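Local structure of protein-arginine-phosphatase (Bacillus subtilis subsp. subtilis, 4KK3) at residues E28-N33 / Q140-L145; A41-K46 / S66-E71; L55-I60 / I126-R131; L79-T84 / F103-Y108. The protein removes phosphate from phosphoarginine residues of many proteins, counteracting the arginine kinase McsB, and has almost no activity against phosphoserine, phosphothreonine or phosphotyrosine peptides. One frame throughout, in Å; residues are numbered along the deposited sequence.

Contact 1: E28-N33 / Q140-L145; sequences EGLNVN and QLAKQL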
loop_
_atom_site.group_PDB
_atom_site.type_symbol
_atom_site.label_atom_id
_atom_site.label_comp_id
_atom_site.label_asym_id
_atom_site.label_seq_id
_atom_site.Cartn_x
_atom_site.Cartn_y
_atom_site.Cartn_z
ATOM N N GLU A 28 16.273 -1.094 -6.467
ATOM C CA GLU A 28 16.389 0.123 -7.263
ATOM C C GLU A 28 17.301 1.135 -6.571
ATOM O O GLU A 28 17.701 2.140 -7.160
ATOM C CB GLU A 28 14.995 0.721 -7.494
ATOM C CG GLU A 28 14.935 1.927 -8.428
ATOM C CD GLU A 28 15.281 1.587 -9.867
ATOM O OE1 GLU A 28 15.080 0.420 -10.270
ATOM O OE2 GLU A 28 15.754 2.489 -10.593
ATOM N N GLY A 29 17.635 0.862 -5.316
ATOM C CA GLY A 29 18.500 1.745 -4.560
ATOM C C GLY A 29 17.750 2.952 -4.041
ATOM O O GLY A 29 18.337 4.004 -3.794
ATOM N N LEU A 30 16.438 2.799 -3.884
ATOM C CA LEU A 30 15.599 3.879 -3.383
ATOM C C LEU A 30 15.780 4.090 -1.893
ATOM O O LEU A 30 15.793 3.136 -1.118
ATOM C CB LEU A 30 14.128 3.577 -3.659
ATOM C CG LEU A 30 13.576 3.980 -5.017
ATOM C CD1 LEU A 30 12.106 3.612 -5.088
ATOM C CD2 LEU A 30 13.761 5.462 -5.206
ATOM N N ASN A 31 15.898 5.349 -1.491
ATOM C CA ASN A 31 15.978 5.678 -0.078
ATOM C C ASN A 31 14.640 6.201 0.415
ATOM O O ASN A 31 14.409 7.409 0.476
ATOM C CB ASN A 31 17.105 6.681 0.189
ATOM C CG ASN A 31 18.483 6.049 0.076
ATOM O OD1 ASN A 31 18.645 4.849 0.305
ATOM N ND2 ASN A 31 19.483 6.855 -0.273
ATOM N N VAL A 32 13.743 5.274 0.733
ATOM C CA VAL A 32 12.418 5.626 1.219
ATOM C C VAL A 32 12.071 4.805 2.447
ATOM O O VAL A 32 12.619 3.721 2.659
ATOM C CB VAL A 32 11.334 5.394 0.143
ATOM C CG1 VAL A 32 11.571 6.294 -1.054
ATOM C CG2 VAL A 32 11.306 3.940 -0.286
ATOM N N ASN A 33 11.157 5.334 3.254
ATOM C CA ASN A 33 10.632 4.634 4.413
ATOM C C ASN A 33 9.202 4.208 4.105
ATOM O O ASN A 33 8.389 5.029 3.709
ATOM C CB ASN A 33 10.666 5.560 5.627
ATOM C CG ASN A 33 10.397 4.835 6.925
ATOM O OD1 ASN A 33 9.252 4.729 7.365
ATOM N ND2 ASN A 33 11.456 4.339 7.555
ATOM N N GLN A 140 6.618 0.677 -11.369
ATOM C CA GLN A 140 6.515 1.995 -11.994
ATOM C C GLN A 140 6.697 3.099 -10.961
ATOM O O GLN A 140 7.352 4.099 -11.242
ATOM C CB GLN A 140 5.174 2.200 -12.690
ATOM C CG GLN A 140 4.771 1.178 -13.725
ATOM C CD GLN A 140 3.347 1.414 -14.220
ATOM O OE1 GLN A 140 3.061 2.430 -14.865
ATOM N NE2 GLN A 140 2.443 0.489 -13.900
ATOM N N LEU A 141 6.097 2.925 -9.780
ATOM C CA LEU A 141 6.244 3.888 -8.696
ATOM C C LEU A 141 7.712 4.134 -8.378
ATOM O O LEU A 141 8.144 5.275 -8.232
ATOM C CB LEU A 141 5.488 3.441 -7.433
ATOM C CG LEU A 141 5.567 4.349 -6.196
ATOM C CD1 LEU A 141 4.892 5.699 -6.462
ATOM C CD2 LEU A 141 4.929 3.690 -4.969
ATOM N N ALA A 142 8.474 3.052 -8.272
ATOM C CA ALA A 142 9.894 3.142 -7.993
ATOM C C ALA A 142 10.604 4.020 -9.022
ATOM O O ALA A 142 11.342 4.931 -8.658
ATOM C CB ALA A 142 10.496 1.764 -7.950
ATOM N N LYS A 143 10.352 3.761 -10.301
ATOM C CA LYS A 143 10.969 4.534 -11.372
ATOM C C LYS A 143 10.555 5.998 -11.286
ATOM O O LYS A 143 11.355 6.892 -11.554
ATOM C CB LYS A 143 10.606 3.965 -12.749
ATOM C CG LYS A 143 10.910 2.482 -12.951
ATOM C CD LYS A 143 12.398 2.175 -12.926
ATOM C CE LYS A 143 12.660 0.730 -13.342
ATOM N NZ LYS A 143 14.079 0.314 -13.139
ATOM N N GLN A 144 9.304 6.243 -10.906
ATOM C CA GLN A 144 8.812 7.609 -10.810
ATOM C C GLN A 144 9.437 8.343 -9.635
ATOM O O GLN A 144 9.788 9.516 -9.749
ATOM C CB GLN A 144 7.291 7.634 -10.695
ATOM C CG GLN A 144 6.580 7.334 -11.992
ATOM C CD GLN A 144 5.105 7.111 -11.781
ATOM O OE1 GLN A 144 4.613 7.180 -10.653
ATOM N NE2 GLN A 144 4.386 6.839 -12.865
ATOM N N LEU A 145 9.594 7.649 -8.513
ATOM C CA LEU A 145 10.154 8.277 -7.316
ATOM C C LEU A 145 11.579 8.800 -7.530
ATOM O O LEU A 145 12.039 9.676 -6.799
ATOM C CB LEU A 145 10.088 7.335 -6.117
ATOM C CG LEU A 145 8.690 7.158 -5.518
ATOM C CD1 LEU A 145 8.704 6.076 -4.475
ATOM C CD2 LEU A 145 8.197 8.465 -4.915
#

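Contact 2: A41-K46 / S66-E71; sequences ASPNGK and SSPLTE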
loop_
_atom_site.group_PDB
_atom_site.type_symbol
_atom_site.label_atom_id
_atom_site.label_comp_id
_atom_site.label_asym_id
_atom_site.label_seq_id
_atom_site.Cartn_x
_atom_site.Cartn_y
_atom_site.Cartn_z
ATOM N N ALA A 41 -8.970 -1.129 10.433
ATOM C CA ALA A 41 -8.078 -2.212 10.828
ATOM C C ALA A 41 -8.124 -2.412 12.336
ATOM O O ALA A 41 -8.425 -1.485 13.081
ATOM C CB ALA A 41 -6.668 -1.885 10.399
ATOM N N SER A 42 -7.826 -3.629 12.781
ATOM C CA SER A 42 -7.557 -3.880 14.191
ATOM C C SER A 42 -6.043 -3.884 14.354
ATOM O O SER A 42 -5.325 -4.075 13.385
ATOM C CB SER A 42 -8.116 -5.236 14.611
ATOM O OG SER A 42 -9.428 -5.423 14.114
ATOM N N PRO A 43 -5.544 -3.623 15.568
ATOM C CA PRO A 43 -4.121 -3.919 15.773
ATOM C C PRO A 43 -3.933 -5.391 16.145
ATOM O O PRO A 43 -4.916 -6.069 16.445
ATOM C CB PRO A 43 -3.727 -2.999 16.937
ATOM C CG PRO A 43 -4.829 -1.973 17.022
ATOM C CD PRO A 43 -6.065 -2.693 16.580
ATOM N N ASN A 44 -2.689 -5.865 16.107
ATOM C CA ASN A 44 -2.340 -7.277 16.343
ATOM C C ASN A 44 -2.808 -8.276 15.278
ATOM O O ASN A 44 -2.461 -9.454 15.336
ATOM C CB ASN A 44 -2.740 -7.761 17.743
ATOM C CG ASN A 44 -1.946 -8.981 18.182
ATOM O OD1 ASN A 44 -0.879 -9.270 17.637
ATOM N ND2 ASN A 44 -2.459 -9.699 19.172
ATOM N N GLY A 45 -3.579 -7.810 14.302
ATOM C CA GLY A 45 -4.014 -8.669 13.216
ATOM C C GLY A 45 -2.819 -9.155 12.424
ATOM O O GLY A 45 -1.708 -8.677 12.622
ATOM N N LYS A 46 -3.027 -10.119 11.538
ATOM C CA LYS A 46 -1.950 -10.572 10.674
ATOM C C LYS A 46 -2.381 -10.473 9.224
ATOM O O LYS A 46 -3.573 -10.386 8.932
ATOM C CB LYS A 46 -1.563 -12.024 10.973
ATOM C CG LYS A 46 -0.769 -12.251 12.248
ATOM C CD LYS A 46 -0.316 -13.710 12.325
ATOM C CE LYS A 46 0.310 -14.049 13.668
ATOM N NZ LYS A 46 0.733 -15.482 13.741
ATOM N N SER A 66 -1.350 -6.010 11.687
ATOM C CA SER A 66 -2.251 -4.927 11.273
ATOM C C SER A 66 -2.141 -3.676 12.150
ATOM O O SER A 66 -1.931 -3.757 13.361
ATOM C CB SER A 66 -3.700 -5.422 11.259
ATOM O OG SER A 66 -3.873 -6.493 10.348
ATOM N N SER A 67 -2.295 -2.515 11.525
ATOM C CA SER A 67 -2.229 -1.245 12.240
ATOM C C SER A 67 -3.326 -0.311 11.741
ATOM O O SER A 67 -3.539 -0.196 10.538
ATOM C CB SER A 67 -0.855 -0.601 12.036
ATOM O OG SER A 67 -0.816 0.709 12.574
ATOM N N PRO A 68 -4.026 0.364 12.666
ATOM C CA PRO A 68 -5.012 1.350 12.219
ATOM C C PRO A 68 -4.301 2.606 11.760
ATOM O O PRO A 68 -3.233 2.946 12.270
ATOM C CB PRO A 68 -5.812 1.647 13.491
ATOM C CG PRO A 68 -4.852 1.384 14.602
ATOM C CD PRO A 68 -4.006 0.219 14.133
ATOM N N LEU A 69 -4.885 3.293 10.793
ATOM C CA LEU A 69 -4.361 4.576 10.398
ATOM C C LEU A 69 -4.664 5.571 11.517
ATOM O O LEU A 69 -5.738 5.532 12.110
ATOM C CB LEU A 69 -5.007 5.006 9.092
ATOM C CG LEU A 69 -4.448 6.258 8.437
ATOM C CD1 LEU A 69 -3.013 6.061 7.988
ATOM C CD2 LEU A 69 -5.324 6.590 7.268
ATOM N N THR A 70 -3.709 6.439 11.826
ATOM C CA THR A 70 -3.892 7.424 12.888
ATOM C C THR A 70 -3.517 8.806 12.394
ATOM O O THR A 70 -2.870 8.944 11.354
ATOM C CB THR A 70 -3.001 7.130 14.096
ATOM O OG1 THR A 70 -1.631 7.225 13.695
ATOM C CG2 THR A 70 -3.287 5.746 14.652
ATOM N N GLU A 71 -3.913 9.824 13.155
ATOM C CA GLU A 71 -3.580 11.204 12.824
ATOM C C GLU A 71 -2.067 11.397 12.756
ATOM O O GLU A 71 -1.565 12.071 11.859
ATOM C CB GLU A 71 -4.202 12.166 13.843
ATOM C CG GLU A 71 -3.749 13.614 13.710
ATOM C CD GLU A 71 -4.309 14.304 12.480
ATOM O OE1 GLU A 71 -5.364 13.867 11.974
ATOM O OE2 GLU A 71 -3.693 15.292 12.021
#

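Contact 3: L55-I60 / I126-R131; sequences LFEKHI and IYKQTR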
loop_
_atom_site.group_PDB
_atom_site.type_symbol
_atom_site.label_atom_id
_atom_site.label_comp_id
_atom_site.label_asym_id
_atom_site.label_seq_id
_atom_site.Cartn_x
_atom_site.Cartn_y
_atom_site.Cartn_z
ATOM N N LEU A 55 2.963 -13.960 -1.608
ATOM C CA LEU A 55 4.284 -13.341 -1.598
ATOM C C LEU A 55 5.366 -14.402 -1.413
ATOM O O LEU A 55 6.455 -14.275 -1.968
ATOM C CB LEU A 55 4.411 -12.287 -0.508
ATOM C CG LEU A 55 3.511 -11.052 -0.684
ATOM C CD1 LEU A 55 4.109 -9.800 -0.054
ATOM C CD2 LEU A 55 3.109 -10.799 -2.134
ATOM N N PHE A 56 5.050 -15.434 -0.638
ATOM C CA PHE A 56 5.995 -16.518 -0.367
ATOM C C PHE A 56 6.445 -17.186 -1.677
ATOM O O PHE A 56 7.623 -17.554 -1.848
ATOM C CB PHE A 56 5.333 -17.524 0.587
ATOM C CG PHE A 56 6.250 -18.642 1.042
ATOM C CD1 PHE A 56 7.107 -18.461 2.114
ATOM C CD2 PHE A 56 6.211 -19.873 0.421
ATOM C CE1 PHE A 56 7.939 -19.503 2.544
ATOM C CE2 PHE A 56 7.035 -20.912 0.843
ATOM C CZ PHE A 56 7.892 -20.717 1.909
ATOM N N GLU A 57 5.507 -17.306 -2.615
ATOM C CA GLU A 57 5.785 -17.838 -3.946
ATOM C C GLU A 57 6.887 -17.059 -4.680
ATOM O O GLU A 57 7.675 -17.639 -5.435
ATOM C CB GLU A 57 4.500 -17.876 -4.781
ATOM C CG GLU A 57 4.719 -17.984 -6.283
ATOM C CD GLU A 57 3.416 -18.017 -7.049
ATOM O OE1 GLU A 57 2.407 -18.432 -6.453
ATOM O OE2 GLU A 57 3.393 -17.625 -8.236
ATOM N N LYS A 58 6.953 -15.758 -4.427
ATOM C CA LYS A 58 7.957 -14.888 -5.025
ATOM C C LYS A 58 9.135 -14.632 -4.091
ATOM O O LYS A 58 9.903 -13.687 -4.295
ATOM C CB LYS A 58 7.319 -13.549 -5.414
ATOM C CG LYS A 58 6.164 -13.689 -6.384
ATOM C CD LYS A 58 6.669 -13.958 -7.791
ATOM C CE LYS A 58 5.574 -13.723 -8.816
ATOM N NZ LYS A 58 6.085 -13.813 -10.209
ATOM N N HIS A 59 9.272 -15.480 -3.075
ATOM C CA HIS A 59 10.370 -15.409 -2.114
ATOM C C HIS A 59 10.411 -14.111 -1.320
ATOM O O HIS A 59 11.477 -13.600 -1.003
ATOM C CB HIS A 59 11.722 -15.684 -2.803
ATOM C CG HIS A 59 11.742 -16.970 -3.564
ATOM N ND1 HIS A 59 12.300 -18.122 -3.056
ATOM C CD2 HIS A 59 11.249 -17.294 -4.782
ATOM C CE1 HIS A 59 12.165 -19.100 -3.936
ATOM N NE2 HIS A 59 11.529 -18.626 -4.989
ATOM N N ILE A 60 9.235 -13.590 -0.981
ATOM C CA ILE A 60 9.154 -12.429 -0.116
ATOM C C ILE A 60 8.374 -12.817 1.122
ATOM O O ILE A 60 7.311 -13.428 1.012
ATOM C CB ILE A 60 8.429 -11.262 -0.827
ATOM C CG1 ILE A 60 9.292 -10.733 -1.980
ATOM C CG2 ILE A 60 8.135 -10.142 0.164
ATOM C CD1 ILE A 60 8.628 -9.610 -2.778
ATOM N N ILE A 126 -7.102 -15.329 -6.873
ATOM C CA ILE A 126 -7.497 -13.917 -6.777
ATOM C C ILE A 126 -6.365 -13.095 -6.157
ATOM O O ILE A 126 -5.997 -12.027 -6.663
ATOM C CB ILE A 126 -8.772 -13.730 -5.929
ATOM C CG1 ILE A 126 -9.982 -14.342 -6.632
ATOM C CG2 ILE A 126 -9.045 -12.239 -5.670
ATOM C CD1 ILE A 126 -10.376 -13.617 -7.904
ATOM N N TYR A 127 -5.804 -13.604 -5.063
ATOM C CA TYR A 127 -4.682 -12.940 -4.401
ATOM C C TYR A 127 -3.455 -12.820 -5.292
ATOM O O TYR A 127 -2.770 -11.803 -5.267
ATOM C CB TYR A 127 -4.287 -13.667 -3.125
ATOM C CG TYR A 127 -5.101 -13.293 -1.921
ATOM C CD1 TYR A 127 -6.372 -13.808 -1.742
ATOM C CD2 TYR A 127 -4.593 -12.436 -0.949
ATOM C CE1 TYR A 127 -7.120 -13.477 -0.642
ATOM C CE2 TYR A 127 -5.339 -12.105 0.169
ATOM C CZ TYR A 127 -6.599 -12.626 0.311
ATOM O OH TYR A 127 -7.353 -12.304 1.415
ATOM N N LYS A 128 -3.162 -13.856 -6.068
ATOM C CA LYS A 128 -1.981 -13.805 -6.918
ATOM C C LYS A 128 -2.164 -12.764 -8.017
ATOM O O LYS A 128 -1.208 -12.110 -8.417
ATOM C CB LYS A 128 -1.622 -15.182 -7.486
ATOM C CG LYS A 128 -1.154 -16.151 -6.423
ATOM C CD LYS A 128 -0.749 -17.481 -7.049
ATOM C CE LYS A 128 -0.564 -18.560 -6.007
ATOM N NZ LYS A 128 0.074 -19.784 -6.589
ATOM N N GLN A 129 -3.401 -12.595 -8.479
ATOM C CA GLN A 129 -3.720 -11.549 -9.447
ATOM C C GLN A 129 -3.537 -10.158 -8.836
ATOM O O GLN A 129 -2.986 -9.264 -9.467
ATOM C CB GLN A 129 -5.143 -11.727 -9.983
ATOM C CG GLN A 129 -5.329 -13.006 -10.804
ATOM C CD GLN A 129 -6.763 -13.210 -11.262
ATOM O OE1 GLN A 129 -7.524 -13.963 -10.651
ATOM N NE2 GLN A 129 -7.138 -12.538 -12.345
ATOM N N THR A 130 -3.984 -9.991 -7.597
ATOM C CA THR A 130 -3.766 -8.744 -6.866
ATOM C C THR A 130 -2.271 -8.477 -6.696
ATOM O O THR A 130 -1.780 -7.370 -6.936
ATOM C CB THR A 130 -4.427 -8.794 -5.493
ATOM O OG1 THR A 130 -5.839 -8.951 -5.663
ATOM C CG2 THR A 130 -4.159 -7.505 -4.725
ATOM N N ARG A 131 -1.546 -9.513 -6.296
ATOM C CA ARG A 131 -0.097 -9.395 -6.168
ATOM C C ARG A 131 0.538 -8.882 -7.467
ATOM O O ARG A 131 1.358 -7.964 -7.445
ATOM C CB ARG A 131 0.513 -10.753 -5.794
ATOM C CG ARG A 131 2.035 -10.726 -5.732
ATOM C CD ARG A 131 2.599 -12.149 -5.802
ATOM N NE ARG A 131 2.430 -12.730 -7.134
ATOM C CZ ARG A 131 2.400 -14.036 -7.396
ATOM N NH1 ARG A 131 2.510 -14.940 -6.424
ATOM N NH2 ARG A 131 2.233 -14.440 -8.645
#

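Contact 4: L79-T84 / F103-Y108; sequences LVLAMT and FTLKEY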
loop_
_atom_site.group_PDB
_atom_site.type_symbol
_atom_site.label_atom_id
_atom_site.label_comp_id
_atom_site.label_asym_id
_atom_site.label_seq_id
_atom_site.Cartn_x
_atom_site.Cartn_y
_atom_site.Cartn_z
ATOM N N LEU A 79 3.700 10.903 1.560
ATOM C CA LEU A 79 2.798 10.427 0.522
ATOM C C LEU A 79 1.958 9.279 1.054
ATOM O O LEU A 79 2.487 8.342 1.637
ATOM C CB LEU A 79 3.591 9.956 -0.699
ATOM C CG LEU A 79 2.837 9.508 -1.958
ATOM C CD1 LEU A 79 1.962 10.639 -2.510
ATOM C CD2 LEU A 79 3.844 9.027 -3.007
ATOM N N VAL A 80 0.649 9.376 0.859
ATOM C CA VAL A 80 -0.281 8.340 1.293
ATOM C C VAL A 80 -0.947 7.758 0.058
ATOM O O VAL A 80 -1.626 8.464 -0.672
ATOM C CB VAL A 80 -1.345 8.928 2.230
ATOM C CG1 VAL A 80 -2.301 7.839 2.712
ATOM C CG2 VAL A 80 -0.682 9.630 3.412
ATOM N N LEU A 81 -0.740 6.463 -0.197
ATOM C CA LEU A 81 -1.296 5.868 -1.402
ATOM C C LEU A 81 -2.353 4.846 -1.040
ATOM O O LEU A 81 -2.047 3.778 -0.509
ATOM C CB LEU A 81 -0.192 5.214 -2.236
ATOM C CG LEU A 81 0.848 6.222 -2.737
ATOM C CD1 LEU A 81 2.035 5.528 -3.408
ATOM C CD2 LEU A 81 0.203 7.243 -3.685
ATOM N N ALA A 82 -3.591 5.182 -1.353
ATOM C CA ALA A 82 -4.754 4.401 -0.995
ATOM C C ALA A 82 -5.070 3.420 -2.101
ATOM O O ALA A 82 -4.787 3.682 -3.262
ATOM C CB ALA A 82 -5.952 5.356 -0.809
HETATM N N MSE A 83 -5.700 2.304 -1.762
HETATM C CA MSE A 83 -6.053 1.327 -2.800
HETATM C C MSE A 83 -7.227 1.773 -3.670
HETATM O O MSE A 83 -7.241 1.552 -4.889
HETATM C CB MSE A 83 -6.358 -0.044 -2.198
HETATM C CG MSE A 83 -5.182 -0.688 -1.485
HETATM SE SE MSE A 83 -3.595 -0.865 -2.631
HETATM C CE MSE A 83 -2.257 -0.447 -1.287
ATOM N N THR A 84 -8.223 2.397 -3.049
ATOM C CA THR A 84 -9.422 2.794 -3.784
ATOM C C THR A 84 -9.781 4.269 -3.571
ATOM O O THR A 84 -9.333 4.906 -2.611
ATOM C CB THR A 84 -10.657 1.957 -3.380
ATOM O OG1 THR A 84 -11.126 2.393 -2.099
ATOM C CG2 THR A 84 -10.322 0.453 -3.322
ATOM N N PHE A 103 -3.495 10.033 -2.491
ATOM C CA PHE A 103 -3.848 9.683 -3.859
ATOM C C PHE A 103 -4.105 8.196 -3.911
ATOM O O PHE A 103 -3.540 7.459 -3.111
ATOM C CB PHE A 103 -2.685 10.030 -4.801
ATOM C CG PHE A 103 -2.304 11.485 -4.776
ATOM C CD1 PHE A 103 -2.988 12.405 -5.560
ATOM C CD2 PHE A 103 -1.276 11.937 -3.961
ATOM C CE1 PHE A 103 -2.659 13.755 -5.537
ATOM C CE2 PHE A 103 -0.935 13.287 -3.941
ATOM C CZ PHE A 103 -1.632 14.196 -4.726
ATOM N N THR A 104 -4.922 7.723 -4.849
ATOM C CA THR A 104 -4.925 6.276 -5.063
ATOM C C THR A 104 -3.627 5.863 -5.725
ATOM O O THR A 104 -2.976 6.668 -6.395
ATOM C CB THR A 104 -6.089 5.762 -5.912
ATOM O OG1 THR A 104 -5.941 6.225 -7.257
ATOM C CG2 THR A 104 -7.433 6.220 -5.324
ATOM N N LEU A 105 -3.245 4.603 -5.521
ATOM C CA LEU A 105 -2.035 4.083 -6.133
ATOM C C LEU A 105 -2.112 4.193 -7.659
ATOM O O LEU A 105 -1.156 4.637 -8.310
ATOM C CB LEU A 105 -1.803 2.642 -5.669
ATOM C CG LEU A 105 -0.586 1.932 -6.252
ATOM C CD1 LEU A 105 0.706 2.685 -5.988
ATOM C CD2 LEU A 105 -0.509 0.541 -5.646
ATOM N N LYS A 106 -3.261 3.842 -8.234
ATOM C CA LYS A 106 -3.393 3.905 -9.685
ATOM C C LYS A 106 -3.322 5.346 -10.211
ATOM O O LYS A 106 -2.606 5.603 -11.169
ATOM C CB LYS A 106 -4.626 3.156 -10.187
ATOM C CG LYS A 106 -4.474 1.634 -10.028
ATOM C CD LYS A 106 -5.632 0.863 -10.631
ATOM C CE LYS A 106 -5.351 -0.641 -10.553
ATOM N NZ LYS A 106 -6.489 -1.445 -11.066
ATOM N N GLU A 107 -4.045 6.266 -9.563
ATOM C CA GLU A 107 -3.983 7.701 -9.889
ATOM C C GLU A 107 -2.558 8.210 -9.991
ATOM O O GLU A 107 -2.147 8.814 -10.984
ATOM C CB GLU A 107 -4.613 8.522 -8.753
ATOM C CG GLU A 107 -6.003 9.004 -8.931
ATOM C CD GLU A 107 -6.385 9.984 -7.832
ATOM O OE1 GLU A 107 -5.920 9.831 -6.667
ATOM O OE2 GLU A 107 -7.141 10.918 -8.138
ATOM N N TYR A 108 -1.810 7.984 -8.920
ATOM C CA TYR A 108 -0.493 8.567 -8.773
ATOM C C TYR A 108 0.470 8.017 -9.814
ATOM O O TYR A 108 1.251 8.755 -10.413
ATOM C CB TYR A 108 0.025 8.289 -7.366
ATOM C CG TYR A 108 1.227 9.111 -7.000
ATOM C CD1 TYR A 108 2.510 8.606 -7.135
ATOM C CD2 TYR A 108 1.073 10.408 -6.533
ATOM C CE1 TYR A 108 3.609 9.371 -6.798
ATOM C CE2 TYR A 108 2.155 11.178 -6.204
ATOM C CZ TYR A 108 3.424 10.661 -6.338
ATOM O OH TYR A 108 4.497 11.452 -5.996
HETATM O O HOH W 1 -5.715 2.571 -7.009
#

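Contact 1: E28-N33 / Q140-L145
The last turns of helix 124-145 meet the loop that leads from helix 13-28 into strand 33-38, with Leu30 reaching across to Ala142 and Leu145. The two methyls of Leu30 reach residues one helical turn apart. CD1 packs on Ala142, 3.7 Å from Ala142 CA and nearly as close to its CB, while CD2 faces Leu145 CB at 4.2 Å. One step along the loop, Val32 CG1 comes to 4.5 Å from Leu145 CD1 and extends the apolar strip. In this alpha/beta fold of the low molecular weight phosphatases, the loop and the helix end both lean on helix 13-28: Leu30 also touches Ala25, Ala142 touches Ile24 and Leu145 touches Phe21. Gly29, with positive phi, is where the chain leaves that helix and turns toward the strand. At the solvent edge a salt bridge joins the two segments through their side chains. The CB of Lys143 points away from the loop, but a bend at chi2 (-66°) swings the chain back and brings NZ to 3.0 Å from Glu28 OE1. The side chains cross at about a right angle, and NZ approaches OE1 on its syn side, 34° out of the carboxylate plane. Glu28 OE2 pairs with Lys146 NZ, so the carboxylate is shared between two lysines.

Contact 2: A41-K46 / S66-E71
The flat group here is the Gly45 peptide: Ser66 N donates to Gly45 O at 2.8 Å, from above the carbonyl plane, 59° out of it. Two puckered proline rings, Pro43 and Pro68, meet at about a right angle, CG of Pro43 resting 3.7 Å from CD of Pro68. Between these two points the loops lie against each other without strand pairing. Pro43 CA directs its hydrogen at Ser66 O, with 3.3 Å between the two heavy atoms, and Ser42 O sits 3.0 Å from Ser66 CB, a tight fit. Ala41 CB packs on the backbone at Ser67 O, 3.6 Å away. Both loops belong to the rim of the active site: segment 41-46 follows strand 33-38, segment 66-71 leads into helix 71-76, and both lie against the substrate-binding loop. Ser66 OG, anti to its own carbonyl carbon (chi1 -61°), hydrogen-bonds Asn10 O, and Ser67 N donates to Asn10 OD1. The Ser66 side chain also touches Thr11, the residue important for substrate discrimination. With one conventional hydrogen bond between the loops, a CA-H...O contact and van der Waals packing, the pair relies largely on backbone shape, while its serines tie it to the phosphate-binding loop and probably help to position Asn10.

Contact 3: L55-I60 / I126-R131
Glu57 and Arg131 come at each other at about a right angle, with the carboxylate and guanidinium planes turned 76° apart, in a salt-bridge network that Lys128 completes. It joins the C-terminal end of helix 49-56 to helix 124-145. Beside it the shorter helix closes in a Schellman motif with His59 as the C-prime residue, Ile60 N and His59 N returning to Leu55 O and Phe56 O. Glu57 runs out fully extended, its CG anti to the backbone N (chi1 162°). Its carboxylate stands at the edge of the guanidinium, where OE2 takes a weak bond from Arg131 NH2 at 3.4 Å. Lys128 also crosses Glu57 at about a right angle, and NZ meets OE1 on the syn side at 2.7 Å, the shorter of the two bonds. The guanidinium is sandwiched: Lys128 CB lies over one face and Lys58 CE over the opposite one, both offset toward the rim. Lys58 NZ is 4.2 Å from Arg131 NH2, a like-charge approach that Glu57 probably eases. Arg131 NH1 has a firmer partner in Ala54 O, which fixes the group against the shorter helix. Deeper in, Leu55 and Arg131 slide past each other in opposite directions, Leu55 CD2 lying 3.8 Å from Arg131 CG.

Contact 4: L79-T84 / F103-Y108
Leu81, in the middle of strand 79-82, leans over the neighbouring strand and the helix that follows it. Its CB passes 4.1 Å from Phe103 O. Beyond CG, which lies anti to the carbonyl carbon (chi1 -63°), the branches part: CD1 meets Leu105 CD1, while CD2 reaches Tyr108 CB at 3.8 Å and lies near Phe103 CB. Leu79, on the same face, puts CD2 over a face of the Tyr108 ring in a CH-pi contact, 4.0 Å from the centroid, and CD1 between the Tyr108 ring and the edge of the Phe103 ring. The backbones themselves pair as parallel strands: Phe103 N donates to Val80 O at 3.0 Å, almost in line with the carbonyl, and Phe103 O accepts from Ala82 N. The ladder runs on into the helix, where Leu105 N donates to Ala82 O at 2.9 Å. Thr104 and Glu107 form a capping box there, Glu107 N to Thr104 OG1 and Thr104 N to Glu107 OE1. A water bridges Met83 O and Lys106 N. The selenomethionine Met83 touches the nucleophile Cys7, so the strand's end abuts the active site. Strand 79-82 is flanked by strand 2-7 on one side and edge strand 102-104 on the other; helix 85-94 makes the beta-alpha-beta crossover between the pair, and Leu141 of helix 124-145 packs against Leu81 CD1.

Contact 4 is the buried one, the only strand pairing of the four, combining a regular backbone ladder with leucines and aromatic rings. Contact 2 lies at the surface, where two irregular loops meet mostly through backbone and prolines; it and contact 4 approach the active site from different parts of the chain. Contacts 1 and 3 are partly buried and share helix 124-145, one near its C-terminal end and the other near its start, with centres about 20 Å apart. Both combine leucine packing with salt bridges, though charge dominates in contact 3. The same helix links contacts 1 and 4 directly, through Leu141, which packs on Tyr108 too.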